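Local coordinates for protein 2-methyl-3-hydroxypyridine-5-carboxylic acid oxygenase (Mesorhizobium loti, PDB 3ALJ) that probably uses FAD and molecular oxygen to hydroxylate and open the pyridine ring of 2-methyl-3-hydroxypyridine-5-carboxylic acid, a breakdown product of vitamin B6, at residues A289-C294 with G302-N307; G20-T25 with A284-A289; P80-W85 with N356-A361. One frame throughout, in Å; residues are numbered along the deposited sequence. Where two conformers were deposited one is given.

Contact 1 of 3, residues A289-C294 with G302-N307; sequences AAHAMC and GCAMVN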
loop_
_atom_site.group_PDB
_atom_site.type_symbol
_atom_site.label_atom_id
_atom_site.label_comp_id
_atom_site.label_asym_id
_atom_site.label_seq_id
_atom_site.Cartn_x
_atom_site.Cartn_y
_atom_site.Cartn_z
ATOM N N ALA A 289 -7.785 7.589 -0.629
ATOM C CA ALA A 289 -8.847 8.612 -0.739
ATOM C C ALA A 289 -8.216 10.002 -0.939
ATOM O O ALA A 289 -8.852 10.899 -1.540
ATOM C CB ALA A 289 -9.711 8.609 0.511
ATOM N N ALA A 290 -7.019 10.206 -0.344
ATOM C CA ALA A 290 -6.373 11.512 -0.358
ATOM C C ALA A 290 -5.166 11.591 -1.237
ATOM O O ALA A 290 -4.818 12.674 -1.724
ATOM C CB ALA A 290 -6.016 11.911 1.077
ATOM N N HIS A 291 -4.386 10.473 -1.342
ATOM C CA HIS A 291 -3.008 10.626 -1.890
ATOM C C HIS A 291 -2.524 9.366 -2.580
ATOM O O HIS A 291 -1.357 9.003 -2.512
ATOM C CB HIS A 291 -2.060 11.044 -0.710
ATOM C CG HIS A 291 -2.040 10.086 0.426
ATOM N ND1 HIS A 291 -1.563 8.791 0.327
ATOM C CD2 HIS A 291 -2.408 10.258 1.720
ATOM C CE1 HIS A 291 -1.666 8.211 1.535
ATOM N NE2 HIS A 291 -2.181 9.051 2.376
ATOM N N ALA A 292 -3.381 8.735 -3.353
ATOM C CA ALA A 292 -2.892 7.618 -4.137
ATOM C C ALA A 292 -1.793 7.985 -5.096
ATOM O O ALA A 292 -1.797 9.117 -5.620
ATOM C CB ALA A 292 -4.020 6.996 -4.957
ATOM N N MET A 293 -0.761 7.145 -5.239
ATOM C CA MET A 293 0.487 7.500 -5.890
ATOM C C MET A 293 1.026 6.400 -6.768
ATOM O O MET A 293 0.548 5.261 -6.689
ATOM C CB MET A 293 1.473 7.971 -4.824
ATOM C CG MET A 293 1.931 6.848 -3.893
ATOM S SD MET A 293 3.184 7.422 -2.694
ATOM C CE MET A 293 2.082 8.209 -1.478
ATOM N N CYS A 294 1.994 6.733 -7.582
ATOM C CA CYS A 294 2.677 5.695 -8.302
ATOM C C CYS A 294 3.419 4.753 -7.364
ATOM O O CYS A 294 3.933 5.223 -6.356
ATOM C CB CYS A 294 3.709 6.315 -9.275
ATOM S SG CYS A 294 2.856 7.333 -10.589
ATOM N N GLY A 302 2.400 2.521 2.872
ATOM C CA GLY A 302 3.226 3.041 4.009
ATOM C C GLY A 302 2.753 4.433 4.380
ATOM O O GLY A 302 2.598 4.694 5.585
ATOM N N CYS A 303 2.562 5.291 3.369
ATOM C CA CYS A 303 2.043 6.643 3.678
ATOM C C CYS A 303 0.601 6.570 4.190
ATOM O O CYS A 303 0.273 7.269 5.169
ATOM C CB CYS A 303 2.073 7.505 2.416
ATOM S SG CYS A 303 3.778 7.996 1.985
ATOM N N ALA A 304 -0.237 5.664 3.691
ATOM C CA ALA A 304 -1.591 5.559 4.199
ATOM C C ALA A 304 -1.559 5.181 5.686
ATOM O O ALA A 304 -2.314 5.774 6.476
ATOM C CB ALA A 304 -2.390 4.474 3.449
ATOM N N MET A 305 -0.705 4.240 6.054
ATOM C CA MET A 305 -0.630 3.768 7.430
ATOM C C MET A 305 0.012 4.818 8.321
ATOM O O MET A 305 -0.494 5.035 9.456
ATOM C CB MET A 305 0.150 2.453 7.435
ATOM C CG MET A 305 -0.701 1.344 6.807
ATOM S SD MET A 305 0.263 -0.246 6.693
ATOM C CE MET A 305 0.279 -0.720 8.453
ATOM N N VAL A 306 1.115 5.415 7.911
ATOM C CA VAL A 306 1.725 6.572 8.709
ATOM C C VAL A 306 0.677 7.647 8.920
ATOM O O VAL A 306 0.559 8.152 10.019
ATOM C CB VAL A 306 2.965 7.109 8.014
ATOM C CG1 VAL A 306 3.400 8.471 8.592
ATOM C CG2 VAL A 306 4.138 6.092 8.247
ATOM N N ASN A 307 -0.053 8.027 7.877
ATOM C CA ASN A 307 -1.063 9.124 8.043
ATOM C C ASN A 307 -2.204 8.733 8.911
ATOM O O ASN A 307 -2.584 9.555 9.765
ATOM C CB ASN A 307 -1.484 9.603 6.652
ATOM C CG ASN A 307 -0.364 10.213 5.845
ATOM O OD1 ASN A 307 -0.449 10.295 4.551
ATOM N ND2 ASN A 307 0.620 10.617 6.475
#
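His291 reaches across to the buried face of helix 300-314, and its ring shows how one side chain can engage three helix residues. CB is aimed at the helix, and CG stands between the backbone N and the carbonyl carbon (chi1 58°), which turns the imidazole toward the helix. From there CD2 comes to 3.4 Å from Asn307 OD1. On the far side of the ring, CE1 lies 3.6 Å from Ala304 N, which sits at the imidazole edge near its plane, while Cys303 CB is 3.9 Å from the same CE1. The tip, NE2, is 3.0 Å from Asn307 OD1, but the angle is poor and the pair is a close polar approach rather than a hydrogen bond. Ring and amide planes stand 85° apart. The amide oxygen has its hydrogen-bonding partner in Thr336 OG1 on helix 321-349, and the imidazole is packed against the ring of Trp278.

Two residues on, Met293 adds a sulfur-lined patch. Its chain runs straight to SD and then bends, so that the terminal methyl CE rests 3.9 Å from Cys303 SG. That sulfur is modified: a beta-mercaptoethanol, probably from the crystallisation liquor, lies about 2 Å from the Cys303 side chain.

The contact joins the end of the short helix 288-291 and the loop behind it to helix 300-314, through one polar ring and one thioether. Gly302, at the start of the second segment, offers its N to FAD O2 in a weak hydrogen bond, and the Ala304 side chain lies close to the cofactor. The arrangement is typical of the flavin-binding core of FAD-dependent aromatic hydroxylases, where the segment carrying a Gly-Asp pair leads into a helix that starts beside the isoalloxazine, its first turn at the flavin O2.

Contact 2 of 3, residues G20-T25 with A284-A289; sequences GFAGLT and ALVGDA. With FAD (flavin-adenine dinucleotide), chain B.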
loop_
_atom_site.group_PDB
_atom_site.type_symbol
_atom_site.label_atom_id
_atom_site.label_comp_id
_atom_site.label_asym_id
_atom_site.label_seq_id
_atom_site.Cartn_x
_atom_site.Cartn_y
_atom_site.Cartn_z
ATOM N N GLY A 20 -9.638 -1.150 4.359
ATOM C CA GLY A 20 -8.258 -1.400 3.881
ATOM C C GLY A 20 -7.207 -1.043 4.885
ATOM O O GLY A 20 -7.458 -0.947 6.101
ATOM N N PHE A 21 -5.974 -0.903 4.402
ATOM C CA PHE A 21 -4.876 -0.676 5.393
ATOM C C PHE A 21 -5.032 0.650 6.112
ATOM O O PHE A 21 -4.763 0.765 7.289
ATOM C CB PHE A 21 -3.510 -0.765 4.665
ATOM C CG PHE A 21 -3.337 -1.992 3.869
ATOM C CD1 PHE A 21 -3.403 -3.221 4.447
ATOM C CD2 PHE A 21 -3.151 -1.933 2.503
ATOM C CE1 PHE A 21 -3.320 -4.416 3.719
ATOM C CE2 PHE A 21 -2.999 -3.192 1.746
ATOM C CZ PHE A 21 -3.012 -4.379 2.391
ATOM N N ALA A 22 -5.519 1.694 5.438
ATOM C CA ALA A 22 -5.707 2.957 6.122
ATOM C C ALA A 22 -6.797 2.950 7.190
ATOM O O ALA A 22 -6.614 3.366 8.332
ATOM C CB ALA A 22 -6.011 4.058 5.093
ATOM N N GLY A 23 -7.939 2.302 6.805
ATOM C CA GLY A 23 -9.043 2.286 7.771
ATOM C C GLY A 23 -8.836 1.399 8.970
ATOM O O GLY A 23 -9.179 1.785 10.099
ATOM N N LEU A 24 -8.212 0.267 8.690
ATOM C CA LEU A 24 -7.905 -0.633 9.817
ATOM C C LEU A 24 -6.832 -0.022 10.731
ATOM O O LEU A 24 -6.927 -0.180 11.955
ATOM C CB LEU A 24 -7.429 -1.980 9.282
ATOM C CG LEU A 24 -8.515 -2.859 8.629
ATOM C CD1 LEU A 24 -7.857 -4.035 7.847
ATOM C CD2 LEU A 24 -9.419 -3.414 9.708
ATOM N N THR A 25 -5.824 0.653 10.153
ATOM C CA THR A 25 -4.834 1.315 10.982
ATOM C C THR A 25 -5.484 2.388 11.798
ATOM O O THR A 25 -5.249 2.471 13.027
ATOM C CB THR A 25 -3.753 1.934 10.052
ATOM O OG1 THR A 25 -2.967 0.894 9.442
ATOM C CG2 THR A 25 -2.783 2.828 10.917
ATOM N N ALA A 284 -11.802 13.464 8.112
ATOM C CA ALA A 284 -10.397 13.359 7.614
ATOM C C ALA A 284 -10.367 12.295 6.576
ATOM O O ALA A 284 -10.903 11.166 6.767
ATOM C CB ALA A 284 -9.507 12.951 8.709
ATOM N N LEU A 285 -9.711 12.642 5.483
ATOM C CA LEU A 285 -9.478 11.667 4.345
ATOM C C LEU A 285 -8.082 11.062 4.532
ATOM O O LEU A 285 -7.104 11.805 4.661
ATOM C CB LEU A 285 -9.513 12.404 3.013
ATOM C CG LEU A 285 -10.884 13.128 2.815
ATOM C CD1 LEU A 285 -10.821 13.799 1.433
ATOM C CD2 LEU A 285 -12.102 12.183 2.895
ATOM N N VAL A 286 -7.989 9.739 4.487
ATOM C CA VAL A 286 -6.695 8.997 4.812
ATOM C C VAL A 286 -6.437 8.022 3.710
ATOM O O VAL A 286 -7.378 7.283 3.348
ATOM C CB VAL A 286 -6.772 8.230 6.172
ATOM C CG1 VAL A 286 -7.036 9.287 7.362
ATOM C CG2 VAL A 286 -7.646 6.897 6.169
ATOM N N GLY A 287 -5.207 7.867 3.248
ATOM C CA GLY A 287 -4.915 6.777 2.344
ATOM C C GLY A 287 -5.177 7.161 0.901
ATOM O O GLY A 287 -5.024 8.343 0.547
ATOM N N ASP A 288 -5.508 6.164 0.077
ATOM C CA ASP A 288 -5.686 6.447 -1.334
ATOM C C ASP A 288 -6.900 7.452 -1.594
ATOM O O ASP A 288 -6.945 8.050 -2.691
ATOM C CB ASP A 288 -6.033 5.146 -2.070
ATOM C CG ASP A 288 -4.781 4.315 -2.449
ATOM O OD1 ASP A 288 -3.672 4.666 -2.022
ATOM O OD2 ASP A 288 -4.999 3.335 -3.192
ATOM N N ALA A 289 -7.785 7.589 -0.629
ATOM C CA ALA A 289 -8.847 8.612 -0.739
ATOM C C ALA A 289 -8.216 10.002 -0.939
ATOM O O ALA A 289 -8.852 10.899 -1.540
ATOM C CB ALA A 289 -9.711 8.609 0.511
HETATM P PA FAD B . -7.724 0.481 -0.153
HETATM O O1A FAD B . -6.645 -0.511 0.149
HETATM O O2A FAD B . -8.169 0.653 -1.487
HETATM O O5B FAD B . -8.946 0.084 0.780
HETATM C C5B FAD B . -10.209 0.827 0.727
HETATM C C4B FAD B . -11.186 -0.175 1.306
HETATM O O4B FAD B . -12.425 0.614 1.332
HETATM C C3B FAD B . -11.491 -1.345 0.445
HETATM O O3B FAD B . -11.535 -2.563 1.216
HETATM C C2B FAD B . -12.850 -0.957 -0.243
HETATM O O2B FAD B . -13.664 -2.094 -0.579
HETATM C C1B FAD B . -13.563 -0.197 0.826
HETATM N N9A FAD B . -14.437 0.823 0.343
HETATM C C8A FAD B . -14.378 1.559 -0.819
HETATM N N7A FAD B . -15.350 2.483 -0.867
HETATM C C5A FAD B . -16.073 2.332 0.307
HETATM C C6A FAD B . -17.127 3.055 0.859
HETATM N N6A FAD B . -17.703 4.094 0.165
HETATM N N1A FAD B . -17.564 2.656 2.055
HETATM C C2A FAD B . -17.043 1.617 2.718
HETATM N N3A FAD B . -15.985 0.890 2.257
HETATM C C4A FAD B . -15.504 1.300 1.051
HETATM N N1 FAD B . 1.890 0.298 -1.253
HETATM C C2 FAD B . 2.875 -0.067 -0.453
HETATM O O2 FAD B . 3.041 0.409 0.681
HETATM N N3 FAD B . 3.801 -1.019 -0.881
HETATM C C4 FAD B . 3.692 -1.636 -2.129
HETATM O O4 FAD B . 4.478 -2.617 -2.408
HETATM C C4X FAD B . 2.660 -1.217 -2.949
HETATM N N5 FAD B . 2.569 -1.734 -4.288
HETATM C C5X FAD B . 1.575 -1.258 -5.124
HETATM C C6 FAD B . 1.520 -1.661 -6.469
HETATM C C7 FAD B . 0.498 -1.242 -7.283
HETATM C C7M FAD B . 0.460 -1.723 -8.762
HETATM C C8 FAD B . -0.453 -0.360 -6.815
HETATM C C8M FAD B . -1.597 0.166 -7.711
HETATM C C9 FAD B . -0.407 0.057 -5.477
HETATM C C9A FAD B . 0.644 -0.358 -4.622
HETATM N N10 FAD B . 0.741 0.096 -3.234
HETATM C C10 FAD B . 1.762 -0.303 -2.457
HETATM C "C1'" FAD B . -0.293 1.114 -2.717
HETATM C "C2'" FAD B . -1.342 0.380 -1.893
HETATM O "O2'" FAD B . -1.943 -0.654 -2.700
HETATM C "C3'" FAD B . -2.477 1.357 -1.533
HETATM O "O3'" FAD B . -1.858 2.682 -1.324
HETATM C "C4'" FAD B . -3.180 1.039 -0.278
HETATM O "O4'" FAD B . -3.835 -0.246 -0.477
HETATM C "C5'" FAD B . -4.257 2.027 0.027
HETATM O "O5'" FAD B . -4.906 1.635 1.233
HETATM P P FAD B . -6.281 2.341 1.565
HETATM O O1P FAD B . -6.744 1.707 2.807
HETATM O O2P FAD B . -6.182 3.833 1.497
HETATM O O3P FAD B . -7.248 1.946 0.331
#
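A backbone that calls for glycine brings Gly287 against Ala22: with phi at 87°, a side chain there would jam against the preceding carbonyl O, strike Ala22 CB and run into the FAD phosphate. Its bare CA instead comes to 4.0 Å from Ala22 CB and 3.3 Å from FAD O2P. Val286 CG2 also lies over Ala22 CB, although the valine is modelled in two conformers and the closeness of that approach is doubtful.

The polar link between the two segments runs through the cofactor. Ala22 N, in the first turn of helix 21-32, donates to FAD O1P at 2.9 Å. Asp288 N donates to FAD O2P of the same phosphate at 2.8 Å, and both N-H groups point at their acceptors at 161°. Asp288 goes further: its CG stands beside the backbone N (chi1 -84°), which carries OD1 to within 2.8 Å of FAD O3', a ribityl hydroxyl that donates to it. The Phe21 ring presents its edge to FAD O4', with CD2 3.5 Å away.

Gly20, the N-cap of that helix, fits, with Gly23, the glycine-rich GxGxxG pattern of Rossmann-type dinucleotide-binding folds. Two nearly straight amide bonds and a helix start facing one phosphate would be expected to stabilise its negative charge, while the Asp288 carboxylate, accepting from O3', probably helps to hold the ribityl chain in place.

Contact 3 of 3, residues P80-W85 with N356-A361; sequences PTYETW and NMFTPA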
loop_
_atom_site.group_PDB
_atom_site.type_symbol
_atom_site.label_atom_id
_atom_site.label_comp_id
_atom_site.label_asym_id
_atom_site.label_seq_id
_atom_site.Cartn_x
_atom_site.Cartn_y
_atom_site.Cartn_z
ATOM N N PRO A 80 17.803 -10.853 1.453
ATOM C CA PRO A 80 19.182 -10.393 1.795
ATOM C C PRO A 80 19.581 -9.174 1.065
ATOM O O PRO A 80 20.450 -8.473 1.553
ATOM C CB PRO A 80 20.088 -11.496 1.273
ATOM C CG PRO A 80 19.186 -12.690 1.130
ATOM C CD PRO A 80 17.699 -12.212 0.907
ATOM N N THR A 81 19.065 -8.889 -0.130
ATOM C CA THR A 81 19.376 -7.716 -0.869
ATOM C C THR A 81 18.213 -7.380 -1.826
ATOM O O THR A 81 17.420 -8.273 -2.180
ATOM C CB THR A 81 20.689 -7.861 -1.701
ATOM O OG1 THR A 81 21.049 -6.515 -2.152
ATOM C CG2 THR A 81 20.656 -8.822 -2.757
ATOM N N TYR A 82 18.136 -6.077 -2.149
ATOM C CA TYR A 82 17.241 -5.612 -3.249
ATOM C C TYR A 82 18.149 -5.417 -4.465
ATOM O O TYR A 82 18.964 -4.520 -4.546
ATOM C CB TYR A 82 16.595 -4.321 -2.782
ATOM C CG TYR A 82 15.501 -3.827 -3.654
ATOM C CD1 TYR A 82 15.713 -3.598 -5.058
ATOM C CD2 TYR A 82 14.224 -3.563 -3.115
ATOM C CE1 TYR A 82 14.625 -3.092 -5.844
ATOM C CE2 TYR A 82 13.188 -3.039 -3.893
ATOM C CZ TYR A 82 13.403 -2.835 -5.216
ATOM O OH TYR A 82 12.408 -2.254 -6.028
ATOM N N GLU A 83 17.974 -6.404 -5.406
ATOM C CA GLU A 83 18.832 -6.475 -6.606
ATOM C C GLU A 83 18.055 -5.911 -7.845
ATOM O O GLU A 83 16.854 -6.111 -7.925
ATOM C CB GLU A 83 19.299 -7.896 -6.802
ATOM C CG GLU A 83 20.209 -8.062 -8.010
ATOM C CD GLU A 83 20.818 -9.470 -8.105
ATOM O OE1 GLU A 83 20.306 -10.406 -7.470
ATOM O OE2 GLU A 83 21.718 -9.621 -8.955
ATOM N N THR A 84 18.750 -5.244 -8.739
ATOM C CA THR A 84 18.187 -4.810 -10.007
ATOM C C THR A 84 18.934 -5.420 -11.139
ATOM O O THR A 84 20.230 -5.397 -11.126
ATOM C CB THR A 84 18.274 -3.283 -10.061
ATOM O OG1 THR A 84 17.526 -2.764 -8.963
ATOM C CG2 THR A 84 17.571 -2.704 -11.321
ATOM N N TRP A 85 18.201 -5.954 -12.124
ATOM C CA TRP A 85 18.828 -6.364 -13.426
ATOM C C TRP A 85 18.361 -5.465 -14.550
ATOM O O TRP A 85 17.196 -5.063 -14.582
ATOM C CB TRP A 85 18.449 -7.801 -13.785
ATOM C CG TRP A 85 18.983 -8.867 -12.855
ATOM C CD1 TRP A 85 19.760 -8.731 -11.760
ATOM C CD2 TRP A 85 18.665 -10.299 -13.025
ATOM N NE1 TRP A 85 19.992 -10.001 -11.222
ATOM C CE2 TRP A 85 19.353 -10.979 -11.967
ATOM C CE3 TRP A 85 17.881 -11.032 -13.963
ATOM C CZ2 TRP A 85 19.263 -12.374 -11.792
ATOM C CZ3 TRP A 85 17.813 -12.465 -13.796
ATOM C CH2 TRP A 85 18.451 -13.070 -12.704
ATOM N N ASN A 356 20.658 1.316 -8.081
ATOM C CA ASN A 356 21.229 2.319 -7.147
ATOM C C ASN A 356 20.428 3.582 -6.963
ATOM O O ASN A 356 20.972 4.676 -6.632
ATOM C CB ASN A 356 22.721 2.647 -7.503
ATOM C CG ASN A 356 23.641 1.526 -7.234
ATOM O OD1 ASN A 356 23.554 0.888 -6.170
ATOM N ND2 ASN A 356 24.460 1.206 -8.266
ATOM N N MET A 357 19.122 3.453 -7.152
ATOM C CA MET A 357 18.224 4.619 -7.018
ATOM C C MET A 357 17.443 4.768 -5.734
ATOM O O MET A 357 16.727 5.720 -5.537
ATOM C CB MET A 357 17.283 4.773 -8.265
ATOM C CG MET A 357 18.007 4.911 -9.602
ATOM S SD MET A 357 18.952 6.434 -9.644
ATOM C CE MET A 357 17.594 7.546 -9.795
ATOM N N PHE A 358 17.738 3.853 -4.783
ATOM C CA PHE A 358 17.156 4.087 -3.466
ATOM C C PHE A 358 18.140 4.958 -2.688
ATOM O O PHE A 358 18.881 4.512 -1.777
ATOM C CB PHE A 358 16.917 2.737 -2.744
ATOM C CG PHE A 358 15.659 2.065 -3.260
ATOM C CD1 PHE A 358 14.404 2.558 -2.850
ATOM C CD2 PHE A 358 15.769 1.019 -4.204
ATOM C CE1 PHE A 358 13.211 1.980 -3.408
ATOM C CE2 PHE A 358 14.546 0.444 -4.696
ATOM C CZ PHE A 358 13.353 0.961 -4.321
ATOM N N THR A 359 18.198 6.222 -3.123
ATOM C CA THR A 359 19.098 7.224 -2.545
ATOM C C THR A 359 18.501 7.713 -1.243
ATOM O O THR A 359 17.341 7.366 -0.853
ATOM C CB THR A 359 19.090 8.475 -3.481
ATOM O OG1 THR A 359 17.694 8.919 -3.599
ATOM C CG2 THR A 359 19.582 8.168 -4.921
ATOM N N PRO A 360 19.251 8.551 -0.506
ATOM C CA PRO A 360 18.656 9.104 0.637
ATOM C C PRO A 360 17.358 9.809 0.486
ATOM O O PRO A 360 16.416 9.646 1.249
ATOM C CB PRO A 360 19.789 10.037 1.200
ATOM C CG PRO A 360 21.039 9.291 0.809
ATOM C CD PRO A 360 20.702 8.782 -0.609
ATOM N N ALA A 361 17.234 10.554 -0.632
ATOM C CA ALA A 361 15.976 11.172 -0.887
ATOM C C ALA A 361 14.783 10.235 -1.180
ATOM O O ALA A 361 13.685 10.473 -0.740
ATOM C CB ALA A 361 16.224 12.257 -2.023
#
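An edge-to-face aromatic pair fastens the loop between helices 321-349 and 364-367 to the strand 82-86: the edge of Phe358 is turned toward the face of Tyr82. The ring centroids lie 4.9 Å apart with planes at 62°. One atom does most of the touching. Phe358 CE2 stands over the tyrosine ring, offset toward its rim, and is closest to Tyr82 CZ at 3.5 Å. Beside it Phe358 CZ lies 3.8 Å from Tyr82 OH, so the aromatic edge covers the phenol end of the tyrosine rather than its middle. Tyr82 projects its ring at the loop because CG is turned opposite the backbone N (chi1 -170°), while the two side chains cross at about a right angle.

Strand 82-86 lies between strands 89-94 and 199-203 in the large mixed sheet which, in flavoprotein hydroxylases of this kind, usually belongs to the substrate-binding domain; the nearest atoms of the Tyr82 side chain and FAD are about 9 Å apart. On the loop side, Phe358 is the centre of an inverse gamma turn, closed by a weak bond from Thr359 N to Met357 O. Its own backbone N is held by Glu94 OE2, and its ring also meets Phe96, edge-to-face, and Trp56, which makes a wider aromatic cluster.

Further along the strand, Trp85 NE1 donates to Glu83 OE2 at 2.9 Å. The carboxylate oxygen lies in the indole plane, whereas the N-H comes to it from above the carboxylate plane. Ser90 OG is a second hydrogen-bonding partner of that OE2, across on strand 89-94.

Contacts 1 and 2 are two faces of one buried core: their centres lie about 7 Å apart, they share Ala289 and both use helix 288-291, with Ala304 packing against Ala22 and Gly287 where they touch. Contact 3 stands apart, about 22 Å and 28 Å between centres from contacts 1 and 2, on the large mixed sheet and among more exposed loop residues, although its two touching rings are themselves buried. The chemistry follows the place. Contact 2 is dominated by backbone amides and a carboxylate on the cofactor, contact 1 by an imidazole, an amide and sulfur, and contact 3 by aromatic packing.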